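Local coordinates for protein Lpg2148(MvcA) (Legionella pneumophila subsp. pneumophila str. Philadelphia 1, PDB 6K11) that probably acts as a Legionella effector of the deamidase type that removes ubiquitin from the host ubiquitin-conjugating enzyme UBE2N and so regulates its activity, at residues F162-K165 / M166-F170; N219-K222 / E223-D226; G187-A190 / E191-L194; N142-P145 / E146-V149; K178-Q181 / L182-I186. One frame throughout, in Å; residues are numbered along the deposited sequence.

Contact 1: F162-K165 / M166-F170; sequences FIDK and MGNLF
Asp164 holds Asn168 through both carboxylate oxygens. OD1 takes the backbone N of Asn168 at 2.7 Å, and that donor sits well above the carboxylate plane. OD2 receives Asn168 ND2 on its syn side at 3.0 Å, with the oxygen lying close to the amide plane of Asn168; the two flat groups are twisted by 53°. A chi1 of 78° tucks the Asp164 carboxylate back over the turn, where OD1 also gains a weak bond from Met166 N.

The backbone beneath closes in the matching way. Gly167 N reaches Asp164 O at 2.9 Å, closing a type I turn, while Asp164 N donates to Asn168 O at 3.0 Å. With Gly167 at a positive phi, this is the type I turn plus G1 bulge of a 3:5 beta hairpin. Further out, Phe162 and Phe170 form an antiparallel hydrogen-bonded pair. Their rings run side by side, CD2 of Phe162 lying 4.1 Å from CD1 of Phe170, and both meet Phe225 edge to face. The edge of the Phe170 ring also meets the acid, with CE1 3.6 Å from Asp164 OD2. On the other sheet face Ile163 CG1 touches Leu169 CD1 at 3.7 Å, and Ile163 CG2 packs on Gly167 CA.

Lys165 NZ is held elsewhere, by Trp228 O. With one carboxylate accepting the backbone N-H and side-chain amide of Asn168, and a weak third bond from Met166 N, the rotation of Asp164 is fixed and polar groups of the turn are satisfied from within, which probably stabilises the anionic form of the acid.

Contact 2: N219-K222 / E223-D226; sequences NEQK and ERFD
Gln221 and Arg224 are brought together by two torsions. In Gln221, chi1 of 58° places CG between the backbone N and the carbonyl carbon, and the chain runs on extended; in Arg224 a bend at chi3 (71°) swings the guanidinium round to run alongside it. Gln221 OE1 then meets Arg224 NH1 at 2.7 Å, the oxygen lying almost exactly in the guanidinium plane. Amide and guanidinium are themselves only 24° apart, so the bond joins two nearly coplanar groups at their edges. The aliphatic part follows the same path, Arg224 CD passing 3.9 Å from Gln221 CB.

Two successive i-to-i+3 backbone bonds wind the chain here. Arg224 N donates to Gln221 O at 2.9 Å, and Phe225 N to Lys222 O at 3.1 Å. This is 3-10 geometry, a short 3-10 turn by which the chain leaves helix 206-220 on its way to strand 228-238, within the MvcA insertion region.

The turn brings the Phe225 ring back against Gln221 and Lys222. Its CE2 comes within 3.6 Å of Gln221 O, and its CZ lies 4.1 Å from Gln221 CG. Arg224 CB covers one face of the same ring, offset toward the rim. Phe218 also packs on that ring, the two planes nearly parallel. The polar pair has further partners: Gln221 NE2 donates to Leu172 O and Ile217 O, and Arg224 NH1 also to Asn171 O.

Contact 3: G187-A190 / E191-L194; sequences GDSA and EYSL
Tyr192 lays the hydroxyl end of its ring against Ser189, with CZ 3.5 Å from Ser189 CB. Ser189 CB meets the ring at a slant, and Ser189 O lies 3.6 Å from CE1. The one hydrogen bond between the two segments comes from the backbone: Ser189 N donates to Tyr192 OH at 2.8 Å, somewhat bent, with an angle of 147° at the hydrogen. The phenol oxygen is thus an acceptor for the loop that leads into its own strand.

Other atoms of the loop curl round the same oxygen. Gly187 C is only 3.0 Å from Tyr192 OH and lies near the ring plane; with no side chain on Gly187, the main chain itself makes this close approach. Asp188 N is also near that plane, 3.1 Å from the OH, but its N-H is badly aimed for a bond. A chi1 of -64°, which sets CG beside the backbone N of Tyr192, sends the ring back along the chain to the loop. Glu191 takes no part in this grip; its OE1 forms a salt bridge with Lys152.

The loop bridges helix 176-185 and strand 192-193, an outer strand of the mixed sheet, where Tyr192 pairs by backbone with Leu135 of strand 134-137. Helix 206-220 packs against the phenol through Glu207 and Ile211, while Gly187 is tied by its N to Glu207 and by its O to Lys137.

Contact 4: N142-P145 / E146-V149; sequences NFNP and ETAV
Asn144 O is the polar hub of this turn, accepting three hydrogen bonds from Thr147 and Ala148. Ala148 N comes at 2.9 Å, nearly in line with the carbonyl bond (174°). Thr147 N donates at 3.0 Å from well above the carbonyl plane, and Thr147 OG1 adds a longer bond of 3.3 Å, tilted from that plane. The hydroxyl is held over the carbonyl by chi1 of 54°, which stands OG1 between the backbone N and the carbonyl carbon of its own residue. That fold also presses OG1 to 3.2 Å from Asn144 CB.

The side-chain oxygen does a separate job. Asn144 OD1 accepts Glu146 N at 3.1 Å, again from above the carbonyl plane; this is an Asx turn, with Pro145, which has no N-H to give, in the middle. The N-H groups of Glu146, Thr147 and Ala148 are therefore all satisfied by one residue, two by its main chain and one by its side chain. Glu146 CB leans on the same OD1 at 3.4 Å.

Apolar packing lies on another side. Phe143 CE1 touches Ala148 CB at 3.9 Å, while Pro145 N sits over one ring face, offset toward the rim.

The turn belongs to the loop between strands 134-137 and 152-155. Phe143 and Ala148 both rest on Ile163 of strand 160-163, Phe143 also meets Tyr154, and Val149 O accepts the Tyr154 hydroxyl.

Contact 5: K178-Q181 / L182-I186; sequences KCTQ and LFNAI
Phe183 N donates to Cys179 O at 2.7 Å, the shortest of a run of i-to-i+4 bonds. Beside it, Leu182 N meets Lys178 O at 2.9 Å, almost straight at 172°, and Asn184 N reaches Thr180 O at 3.1 Å. The run then weakens: Ala185 N has only a weak bond to Gln181 O, bent to 126°, and a second weak one to Leu182 O.

On the flank, Lys178 and Gln181 pair within the helix. A bend at chi2 in Gln181 (-89°) folds its amide back toward the N-terminal side, where OE1 accepts Lys178 NZ at 3.2 Å. The ammonium also makes a salt bridge with Glu213 of helix 206-220, so it has two partners. Lys178 crosses Leu182 at a slant, with CE 4.1 Å from Leu182 CG. The other end of the Gln181 amide, NE2, rests 3.8 Å from Ala185 CB. Leu182 is buried between this polar flank and Glu213 and Ile214 of the facing helix. Phe183 swings its ring away, leaving CB 3.2 Å from Cys179 O.

The partners of Phe183 lie beyond: Lys137 makes a cation-pi contact with its ring and donates to the carbonyls of Phe183 and Ile186. A positive charge at carbonyls near the C-terminus would suit the helix dipole. The arrangement is that of the last turns of a short amphipathic alpha-helix: Leu182 and Ile186 pack on helix 206-220, Cys179 and Phe183 are buried against loops, and Gln181 and Asn184 are exposed.

All five contacts belong to the MvcA insertion region, and all are short-range. Contacts 1 and 5 are partly buried, and contacts 2, 3 and 4 lie at the surface. Contacts 1 and 3 reach the two outer strands of the same mixed sheet, about 19 Å apart between centres. Contact 1 touches contact 2 through aromatic rings and contact 4 through Ile163, Leu169 and their apolar neighbours. Contact 5 meets contact 3 where Ile186 touches Tyr192. The chemistry follows position: a carboxylate gathers N-H groups in contact 1, a phenol oxygen accepts one in contact 3, and one asparagine uses main-chain and side-chain oxygens in contact 4, whereas main-chain bonds carry contact 5 and, with an amide-guanidinium pair, contact 2.

Contact 1: F162-K165 / M166-F170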
loop_
_atom_site.group_PDB
_atom_site.type_symbol
_atom_site.label_atom_id
_atom_site.label_comp_id
_atom_site.label_asym_id
_atom_site.label_seq_id
_atom_site.Cartn_x
_atom_site.Cartn_y
_atom_site.Cartn_z
ATOM N N PHE A 162 -20.714 -13.102 5.586
ATOM C CA PHE A 162 -19.285 -12.856 5.485
ATOM C C PHE A 162 -19.130 -11.351 5.355
ATOM O O PHE A 162 -19.796 -10.732 4.516
ATOM C CB PHE A 162 -18.658 -13.595 4.290
ATOM C CG PHE A 162 -17.257 -13.149 3.949
ATOM C CD1 PHE A 162 -16.261 -13.119 4.924
ATOM C CD2 PHE A 162 -16.934 -12.784 2.653
ATOM C CE1 PHE A 162 -14.959 -12.710 4.610
ATOM C CE2 PHE A 162 -15.636 -12.376 2.318
ATOM C CZ PHE A 162 -14.644 -12.336 3.301
ATOM N N ILE A 163 -18.319 -10.755 6.235
ATOM C CA ILE A 163 -17.925 -9.353 6.124
ATOM C C ILE A 163 -16.519 -9.333 5.554
ATOM O O ILE A 163 -15.602 -9.893 6.167
ATOM C CB ILE A 163 -17.960 -8.636 7.482
ATOM C CG1 ILE A 163 -19.361 -8.645 8.068
ATOM C CG2 ILE A 163 -17.416 -7.199 7.335
ATOM C CD1 ILE A 163 -19.459 -7.933 9.403
ATOM N N ASP A 164 -16.334 -8.705 4.388
ATOM C CA ASP A 164 -15.039 -8.775 3.739
ATOM C C ASP A 164 -14.103 -7.668 4.247
ATOM O O ASP A 164 -14.429 -6.908 5.165
ATOM C CB ASP A 164 -15.198 -8.762 2.214
ATOM C CG ASP A 164 -15.483 -7.375 1.621
ATOM O OD1 ASP A 164 -15.776 -6.393 2.349
ATOM O OD2 ASP A 164 -15.459 -7.294 0.372
ATOM N N LYS A 165 -12.909 -7.609 3.642
ATOM C CA LYS A 165 -11.858 -6.673 4.052
ATOM C C LYS A 165 -12.350 -5.225 4.057
ATOM O O LYS A 165 -11.955 -4.436 4.922
ATOM C CB LYS A 165 -10.637 -6.825 3.129
ATOM C CG LYS A 165 -10.833 -6.240 1.735
ATOM C CD LYS A 165 -9.852 -6.772 0.694
ATOM C CE LYS A 165 -10.468 -6.658 -0.698
ATOM N NZ LYS A 165 -9.490 -6.458 -1.787
ATOM N N MET A 166 -13.218 -4.861 3.115
ATOM C CA MET A 166 -13.740 -3.502 3.023
ATOM C C MET A 166 -14.972 -3.272 3.885
ATOM O O MET A 166 -15.459 -2.139 3.955
ATOM C CB MET A 166 -14.056 -3.169 1.568
ATOM C CG MET A 166 -12.909 -3.489 0.620
ATOM S SD MET A 166 -11.629 -2.213 0.619
ATOM C CE MET A 166 -10.549 -2.661 1.977
ATOM N N GLY A 167 -15.482 -4.306 4.546
ATOM C CA GLY A 167 -16.709 -4.178 5.304
ATOM C C GLY A 167 -17.976 -4.456 4.524
ATOM O O GLY A 167 -19.065 -4.194 5.040
ATOM N N ASN A 168 -17.867 -4.953 3.296
ATOM C CA ASN A 168 -19.036 -5.378 2.535
ATOM C C ASN A 168 -19.677 -6.595 3.190
ATOM O O ASN A 168 -18.989 -7.548 3.567
ATOM C CB ASN A 168 -18.642 -5.738 1.105
ATOM C CG ASN A 168 -18.091 -4.555 0.325
ATOM O OD1 ASN A 168 -18.690 -3.474 0.298
ATOM N ND2 ASN A 168 -16.949 -4.764 -0.337
ATOM N N LEU A 169 -21.005 -6.583 3.289
ATOM C CA LEU A 169 -21.744 -7.617 4.007
ATOM C C LEU A 169 -22.373 -8.570 2.997
ATOM O O LEU A 169 -23.255 -8.176 2.227
ATOM C CB LEU A 169 -22.798 -6.974 4.905
ATOM C CG LEU A 169 -23.692 -7.852 5.768
ATOM C CD1 LEU A 169 -22.900 -8.424 6.925
ATOM C CD2 LEU A 169 -24.871 -7.032 6.278
ATOM N N PHE A 170 -21.925 -9.825 2.997
ATOM C CA PHE A 170 -22.406 -10.824 2.052
ATOM C C PHE A 170 -23.268 -11.826 2.799
ATOM O O PHE A 170 -22.781 -12.506 3.712
ATOM C CB PHE A 170 -21.253 -11.549 1.358
ATOM C CG PHE A 170 -20.426 -10.672 0.454
ATOM C CD1 PHE A 170 -19.344 -9.969 0.961
ATOM C CD2 PHE A 170 -20.713 -10.577 -0.904
ATOM C CE1 PHE A 170 -18.572 -9.165 0.134
ATOM C CE2 PHE A 170 -19.948 -9.764 -1.745
ATOM C CZ PHE A 170 -18.863 -9.067 -1.214
#

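Contact 2: N219-K222 / E223-D226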
loop_
_atom_site.group_PDB
_atom_site.type_symbol
_atom_site.label_atom_id
_atom_site.label_comp_id
_atom_site.label_asym_id
_atom_site.label_seq_id
_atom_site.Cartn_x
_atom_site.Cartn_y
_atom_site.Cartn_z
ATOM N N ASN A 219 -17.087 -22.038 0.593
ATOM C CA ASN A 219 -16.214 -22.404 -0.525
ATOM C C ASN A 219 -16.975 -22.484 -1.840
ATOM O O ASN A 219 -16.409 -22.202 -2.910
ATOM C CB ASN A 219 -15.527 -23.751 -0.269
ATOM C CG ASN A 219 -14.530 -23.703 0.865
ATOM O OD1 ASN A 219 -14.159 -22.630 1.330
ATOM N ND2 ASN A 219 -14.082 -24.876 1.317
ATOM N N GLU A 220 -18.250 -22.876 -1.783
ATOM C CA GLU A 220 -19.048 -23.052 -2.992
ATOM C C GLU A 220 -19.262 -21.744 -3.746
ATOM O O GLU A 220 -19.463 -21.763 -4.965
ATOM C CB GLU A 220 -20.413 -23.651 -2.635
ATOM C CG GLU A 220 -20.400 -25.137 -2.337
ATOM C CD GLU A 220 -20.842 -25.976 -3.529
ATOM O OE1 GLU A 220 -20.004 -26.742 -4.061
ATOM O OE2 GLU A 220 -22.025 -25.867 -3.931
ATOM N N GLN A 221 -19.266 -20.605 -3.046
ATOM C CA GLN A 221 -19.545 -19.314 -3.662
ATOM C C GLN A 221 -18.346 -18.367 -3.618
ATOM O O GLN A 221 -18.527 -17.145 -3.709
ATOM C CB GLN A 221 -20.750 -18.670 -2.981
ATOM C CG GLN A 221 -20.578 -18.476 -1.476
ATOM C CD GLN A 221 -21.899 -18.190 -0.788
ATOM O OE1 GLN A 221 -22.544 -17.179 -1.052
ATOM N NE2 GLN A 221 -22.308 -19.088 0.103
ATOM N N LYS A 222 -17.129 -18.910 -3.510
ATOM C CA LYS A 222 -15.928 -18.099 -3.288
ATOM C C LYS A 222 -15.684 -17.082 -4.397
ATOM O O LYS A 222 -15.022 -16.063 -4.158
ATOM C CB LYS A 222 -14.693 -19.011 -3.170
ATOM C CG LYS A 222 -14.353 -19.433 -1.744
ATOM C CD LYS A 222 -12.937 -20.043 -1.660
ATOM C CE LYS A 222 -12.646 -20.619 -0.275
ATOM N NZ LYS A 222 -11.524 -19.966 0.478
ATOM N N GLU A 223 -16.191 -17.336 -5.603
ATOM C CA GLU A 223 -15.991 -16.391 -6.690
ATOM C C GLU A 223 -16.805 -15.118 -6.515
ATOM O O GLU A 223 -16.634 -14.187 -7.308
ATOM C CB GLU A 223 -16.305 -17.061 -8.033
ATOM C CG GLU A 223 -17.784 -17.302 -8.311
ATOM C CD GLU A 223 -18.488 -18.245 -7.312
ATOM O OE1 GLU A 223 -19.745 -18.236 -7.299
ATOM O OE2 GLU A 223 -17.805 -19.015 -6.575
ATOM N N ARG A 224 -17.665 -15.031 -5.495
ATOM C CA ARG A 224 -18.314 -13.760 -5.177
ATOM C C ARG A 224 -17.364 -12.770 -4.510
ATOM O O ARG A 224 -17.654 -11.568 -4.482
ATOM C CB ARG A 224 -19.490 -13.960 -4.222
ATOM C CG ARG A 224 -20.660 -14.758 -4.754
ATOM C CD ARG A 224 -21.699 -14.934 -3.636
ATOM N NE ARG A 224 -22.419 -13.704 -3.294
ATOM C CZ ARG A 224 -23.153 -13.569 -2.192
ATOM N NH1 ARG A 224 -23.258 -14.586 -1.351
ATOM N NH2 ARG A 224 -23.792 -12.438 -1.929
ATOM N N PHE A 225 -16.269 -13.244 -3.940
ATOM C CA PHE A 225 -15.460 -12.430 -3.047
ATOM C C PHE A 225 -14.073 -12.207 -3.625
ATOM O O PHE A 225 -13.616 -12.935 -4.509
ATOM C CB PHE A 225 -15.313 -13.093 -1.680
ATOM C CG PHE A 225 -16.562 -13.765 -1.204
ATOM C CD1 PHE A 225 -17.724 -13.035 -1.025
ATOM C CD2 PHE A 225 -16.564 -15.118 -0.910
ATOM C CE1 PHE A 225 -18.873 -13.648 -0.565
ATOM C CE2 PHE A 225 -17.712 -15.736 -0.464
ATOM C CZ PHE A 225 -18.867 -14.999 -0.292
ATOM N N ASP A 226 -13.401 -11.196 -3.079
ATOM C CA ASP A 226 -12.011 -10.881 -3.409
ATOM C C ASP A 226 -11.239 -10.965 -2.099
ATOM O O ASP A 226 -11.424 -10.125 -1.212
ATOM C CB ASP A 226 -11.906 -9.493 -4.064
ATOM C CG ASP A 226 -10.470 -9.130 -4.496
ATOM O OD1 ASP A 226 -9.542 -9.961 -4.382
ATOM O OD2 ASP A 226 -10.285 -7.987 -4.963
#

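Contact 3: G187-A190 / E191-L194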
loop_
_atom_site.group_PDB
_atom_site.type_symbol
_atom_site.label_atom_id
_atom_site.label_comp_id
_atom_site.label_asym_id
_atom_site.label_seq_id
_atom_site.Cartn_x
_atom_site.Cartn_y
_atom_site.Cartn_z
ATOM N N GLY A 187 -21.269 -24.863 19.721
ATOM C CA GLY A 187 -21.100 -24.539 21.126
ATOM C C GLY A 187 -21.021 -23.059 21.452
ATOM O O GLY A 187 -21.577 -22.216 20.733
ATOM N N ASP A 188 -20.310 -22.725 22.536
ATOM C CA ASP A 188 -20.304 -21.371 23.078
ATOM C C ASP A 188 -18.920 -20.743 23.125
ATOM O O ASP A 188 -18.740 -19.741 23.822
ATOM C CB ASP A 188 -20.909 -21.350 24.486
ATOM C CG ASP A 188 -22.216 -22.099 24.569
ATOM O OD1 ASP A 188 -23.168 -21.708 23.860
ATOM O OD2 ASP A 188 -22.287 -23.078 25.344
ATOM N N SER A 189 -17.938 -21.296 22.418
ATOM C CA SER A 189 -16.633 -20.654 22.375
ATOM C C SER A 189 -16.733 -19.307 21.659
ATOM O O SER A 189 -17.703 -19.016 20.947
ATOM C CB SER A 189 -15.604 -21.553 21.690
ATOM O OG SER A 189 -15.575 -22.836 22.298
ATOM N N ALA A 190 -15.719 -18.466 21.879
ATOM C CA ALA A 190 -15.759 -17.112 21.337
ATOM C C ALA A 190 -15.687 -17.120 19.814
ATOM O O ALA A 190 -16.427 -16.391 19.145
ATOM C CB ALA A 190 -14.617 -16.279 21.921
ATOM N N GLU A 191 -14.790 -17.926 19.257
ATOM C CA GLU A 191 -14.590 -18.029 17.823
ATOM C C GLU A 191 -14.245 -19.470 17.489
ATOM O O GLU A 191 -13.802 -20.237 18.347
ATOM C CB GLU A 191 -13.466 -17.115 17.333
ATOM C CG GLU A 191 -13.561 -15.683 17.815
ATOM C CD GLU A 191 -12.622 -14.760 17.062
ATOM O OE1 GLU A 191 -13.079 -13.670 16.655
ATOM O OE2 GLU A 191 -11.436 -15.133 16.879
ATOM N N TYR A 192 -14.429 -19.825 16.223
ATOM C CA TYR A 192 -14.099 -21.153 15.735
ATOM C C TYR A 192 -13.267 -21.039 14.471
ATOM O O TYR A 192 -13.538 -20.194 13.609
ATOM C CB TYR A 192 -15.364 -21.976 15.472
ATOM C CG TYR A 192 -16.164 -22.249 16.730
ATOM C CD1 TYR A 192 -17.064 -21.310 17.224
ATOM C CD2 TYR A 192 -16.000 -23.441 17.436
ATOM C CE1 TYR A 192 -17.796 -21.553 18.387
ATOM C CE2 TYR A 192 -16.728 -23.693 18.596
ATOM C CZ TYR A 192 -17.619 -22.743 19.063
ATOM O OH TYR A 192 -18.334 -22.990 20.210
ATOM N N SER A 193 -12.249 -21.885 14.371
ATOM C CA SER A 193 -11.377 -21.864 13.207
ATOM C C SER A 193 -12.079 -22.463 11.995
ATOM O O SER A 193 -12.831 -23.435 12.109
ATOM C CB SER A 193 -10.087 -22.639 13.494
ATOM O OG SER A 193 -9.198 -22.568 12.386
ATOM N N LEU A 194 -11.832 -21.872 10.826
ATOM C CA LEU A 194 -12.312 -22.408 9.563
ATOM C C LEU A 194 -11.270 -23.276 8.869
ATOM O O LEU A 194 -11.522 -23.754 7.755
ATOM C CB LEU A 194 -12.725 -21.260 8.623
ATOM C CG LEU A 194 -13.718 -20.202 9.106
ATOM C CD1 LEU A 194 -13.781 -19.050 8.098
ATOM C CD2 LEU A 194 -15.102 -20.807 9.293
#

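Contact 4: N142-P145 / E146-V149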
loop_
_atom_site.group_PDB
_atom_site.type_symbol
_atom_site.label_atom_id
_atom_site.label_comp_id
_atom_site.label_asym_id
_atom_site.label_seq_id
_atom_site.Cartn_x
_atom_site.Cartn_y
_atom_site.Cartn_z
ATOM N N ASN A 142 -26.601 -8.445 19.373
ATOM C CA ASN A 142 -25.277 -7.869 19.585
ATOM C C ASN A 142 -24.462 -7.732 18.304
ATOM O O ASN A 142 -23.244 -7.527 18.381
ATOM C CB ASN A 142 -24.495 -8.708 20.594
ATOM C CG ASN A 142 -25.264 -8.938 21.871
ATOM O OD1 ASN A 142 -25.363 -10.067 22.358
ATOM N ND2 ASN A 142 -25.827 -7.868 22.420
ATOM N N PHE A 143 -25.088 -7.839 17.133
ATOM C CA PHE A 143 -24.378 -7.796 15.859
ATOM C C PHE A 143 -24.683 -6.472 15.173
ATOM O O PHE A 143 -25.824 -6.219 14.772
ATOM C CB PHE A 143 -24.757 -8.972 14.961
ATOM C CG PHE A 143 -24.053 -8.962 13.628
ATOM C CD1 PHE A 143 -22.706 -9.286 13.538
ATOM C CD2 PHE A 143 -24.733 -8.610 12.472
ATOM C CE1 PHE A 143 -22.046 -9.271 12.319
ATOM C CE2 PHE A 143 -24.080 -8.592 11.243
ATOM C CZ PHE A 143 -22.736 -8.922 11.164
ATOM N N ASN A 144 -23.661 -5.638 15.046
ATOM C CA ASN A 144 -23.738 -4.393 14.285
ATOM C C ASN A 144 -22.774 -4.505 13.116
ATOM O O ASN A 144 -21.545 -4.460 13.325
ATOM C CB ASN A 144 -23.385 -3.197 15.168
ATOM C CG ASN A 144 -23.601 -1.870 14.474
ATOM O OD1 ASN A 144 -23.777 -1.804 13.256
ATOM N ND2 ASN A 144 -23.581 -0.796 15.252
ATOM N N PRO A 145 -23.267 -4.660 11.884
ATOM C CA PRO A 145 -22.352 -4.837 10.742
ATOM C C PRO A 145 -21.444 -3.647 10.496
ATOM O O PRO A 145 -20.409 -3.806 9.838
ATOM C CB PRO A 145 -23.302 -5.066 9.560
ATOM C CG PRO A 145 -24.625 -4.508 10.011
ATOM C CD PRO A 145 -24.683 -4.722 11.487
ATOM N N GLU A 146 -21.792 -2.466 11.004
ATOM C CA GLU A 146 -20.950 -1.287 10.844
ATOM C C GLU A 146 -19.738 -1.294 11.767
ATOM O O GLU A 146 -18.744 -0.622 11.463
ATOM C CB GLU A 146 -21.776 -0.025 11.095
ATOM C CG GLU A 146 -23.068 0.035 10.294
ATOM C CD GLU A 146 -22.851 0.552 8.886
ATOM O OE1 GLU A 146 -22.067 1.512 8.714
ATOM O OE2 GLU A 146 -23.462 -0.005 7.946
ATOM N N THR A 147 -19.793 -2.034 12.878
ATOM C CA THR A 147 -18.712 -2.058 13.856
ATOM C C THR A 147 -18.019 -3.407 13.987
ATOM O O THR A 147 -16.905 -3.457 14.518
ATOM C CB THR A 147 -19.232 -1.640 15.243
ATOM O OG1 THR A 147 -20.346 -2.463 15.606
ATOM C CG2 THR A 147 -19.675 -0.182 15.234
ATOM N N ALA A 148 -18.640 -4.490 13.525
ATOM C CA ALA A 148 -18.069 -5.818 13.703
ATOM C C ALA A 148 -16.707 -5.918 13.024
ATOM O O ALA A 148 -16.427 -5.231 12.036
ATOM C CB ALA A 148 -19.023 -6.880 13.142
ATOM N N VAL A 149 -15.847 -6.780 13.570
ATOM C CA VAL A 149 -14.518 -6.955 12.994
ATOM C C VAL A 149 -14.639 -7.522 11.588
ATOM O O VAL A 149 -15.441 -8.425 11.320
ATOM C CB VAL A 149 -13.644 -7.855 13.883
ATOM C CG1 VAL A 149 -12.259 -8.063 13.248
ATOM C CG2 VAL A 149 -13.507 -7.253 15.270
#

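Contact 5: K178-Q181 / L182-I186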
loop_
_atom_site.group_PDB
_atom_site.type_symbol
_atom_site.label_atom_id
_atom_site.label_comp_id
_atom_site.label_asym_id
_atom_site.label_seq_id
_atom_site.Cartn_x
_atom_site.Cartn_y
_atom_site.Cartn_z
ATOM N N LYS A 178 -32.575 -22.650 8.690
ATOM C CA LYS A 178 -31.304 -23.371 8.633
ATOM C C LYS A 178 -30.241 -22.706 9.505
ATOM O O LYS A 178 -29.470 -23.394 10.189
ATOM C CB LYS A 178 -30.819 -23.456 7.181
ATOM C CG LYS A 178 -29.407 -23.999 7.022
ATOM C CD LYS A 178 -29.280 -25.393 7.589
ATOM C CE LYS A 178 -28.055 -26.098 7.022
ATOM N NZ LYS A 178 -27.950 -27.508 7.500
ATOM N N CYS A 179 -30.169 -21.371 9.470
ATOM C CA CYS A 179 -29.253 -20.645 10.346
ATOM C C CYS A 179 -29.529 -20.963 11.808
ATOM O O CYS A 179 -28.599 -21.189 12.591
ATOM C CB CYS A 179 -29.375 -19.147 10.107
ATOM S SG CYS A 179 -28.750 -18.655 8.509
ATOM N N THR A 180 -30.810 -20.951 12.196
ATOM C CA THR A 180 -31.178 -21.307 13.563
ATOM C C THR A 180 -30.658 -22.691 13.923
ATOM O O THR A 180 -30.146 -22.910 15.031
ATOM C CB THR A 180 -32.698 -21.243 13.731
ATOM O OG1 THR A 180 -33.148 -19.893 13.554
ATOM C CG2 THR A 180 -33.104 -21.711 15.127
ATOM N N GLN A 181 -30.756 -23.633 12.988
ATOM C CA GLN A 181 -30.273 -24.983 13.250
ATOM C C GLN A 181 -28.759 -25.010 13.444
ATOM O O GLN A 181 -28.254 -25.589 14.413
ATOM C CB GLN A 181 -30.708 -25.897 12.107
ATOM C CG GLN A 181 -30.298 -27.336 12.276
ATOM C CD GLN A 181 -28.937 -27.590 11.699
ATOM O OE1 GLN A 181 -28.650 -27.180 10.577
ATOM N NE2 GLN A 181 -28.077 -28.256 12.463
ATOM N N LEU A 182 -28.012 -24.407 12.514
ATOM C CA LEU A 182 -26.556 -24.357 12.643
ATOM C C LEU A 182 -26.144 -23.614 13.904
ATOM O O LEU A 182 -25.179 -24.001 14.575
ATOM C CB LEU A 182 -25.940 -23.667 11.416
ATOM C CG LEU A 182 -25.979 -24.370 10.066
ATOM C CD1 LEU A 182 -25.615 -23.386 8.935
ATOM C CD2 LEU A 182 -25.042 -25.556 10.071
ATOM N N PHE A 183 -26.866 -22.537 14.234
ATOM C CA PHE A 183 -26.549 -21.736 15.412
ATOM C C PHE A 183 -26.604 -22.587 16.675
ATOM O O PHE A 183 -25.679 -22.566 17.501
ATOM C CB PHE A 183 -27.520 -20.559 15.494
ATOM C CG PHE A 183 -27.292 -19.625 16.655
ATOM C CD1 PHE A 183 -27.903 -19.854 17.879
ATOM C CD2 PHE A 183 -26.509 -18.492 16.510
ATOM C CE1 PHE A 183 -27.722 -18.987 18.939
ATOM C CE2 PHE A 183 -26.326 -17.617 17.566
ATOM C CZ PHE A 183 -26.938 -17.867 18.784
ATOM N N ASN A 184 -27.670 -23.365 16.827
ATOM C CA ASN A 184 -27.844 -24.194 18.014
ATOM C C ASN A 184 -27.046 -25.496 17.962
ATOM O O ASN A 184 -26.970 -26.197 18.973
ATOM C CB ASN A 184 -29.338 -24.470 18.213
ATOM C CG ASN A 184 -30.095 -23.226 18.629
ATOM O OD1 ASN A 184 -31.005 -22.778 17.934
ATOM N ND2 ASN A 184 -29.703 -22.641 19.762
ATOM N N ALA A 185 -26.439 -25.837 16.826
ATOM C CA ALA A 185 -25.574 -27.009 16.747
ATOM C C ALA A 185 -24.131 -26.707 17.127
ATOM O O ALA A 185 -23.330 -27.639 17.291
ATOM C CB ALA A 185 -25.603 -27.602 15.332
ATOM N N ILE A 186 -23.776 -25.434 17.268
ATOM C CA ILE A 186 -22.416 -25.029 17.587
ATOM C C ILE A 186 -22.382 -24.576 19.041
ATOM O O ILE A 186 -23.364 -24.023 19.551
ATOM C CB ILE A 186 -21.944 -23.941 16.603
ATOM C CG1 ILE A 186 -21.855 -24.566 15.205
ATOM C CG2 ILE A 186 -20.599 -23.346 17.023
ATOM C CD1 ILE A 186 -21.533 -23.621 14.067
#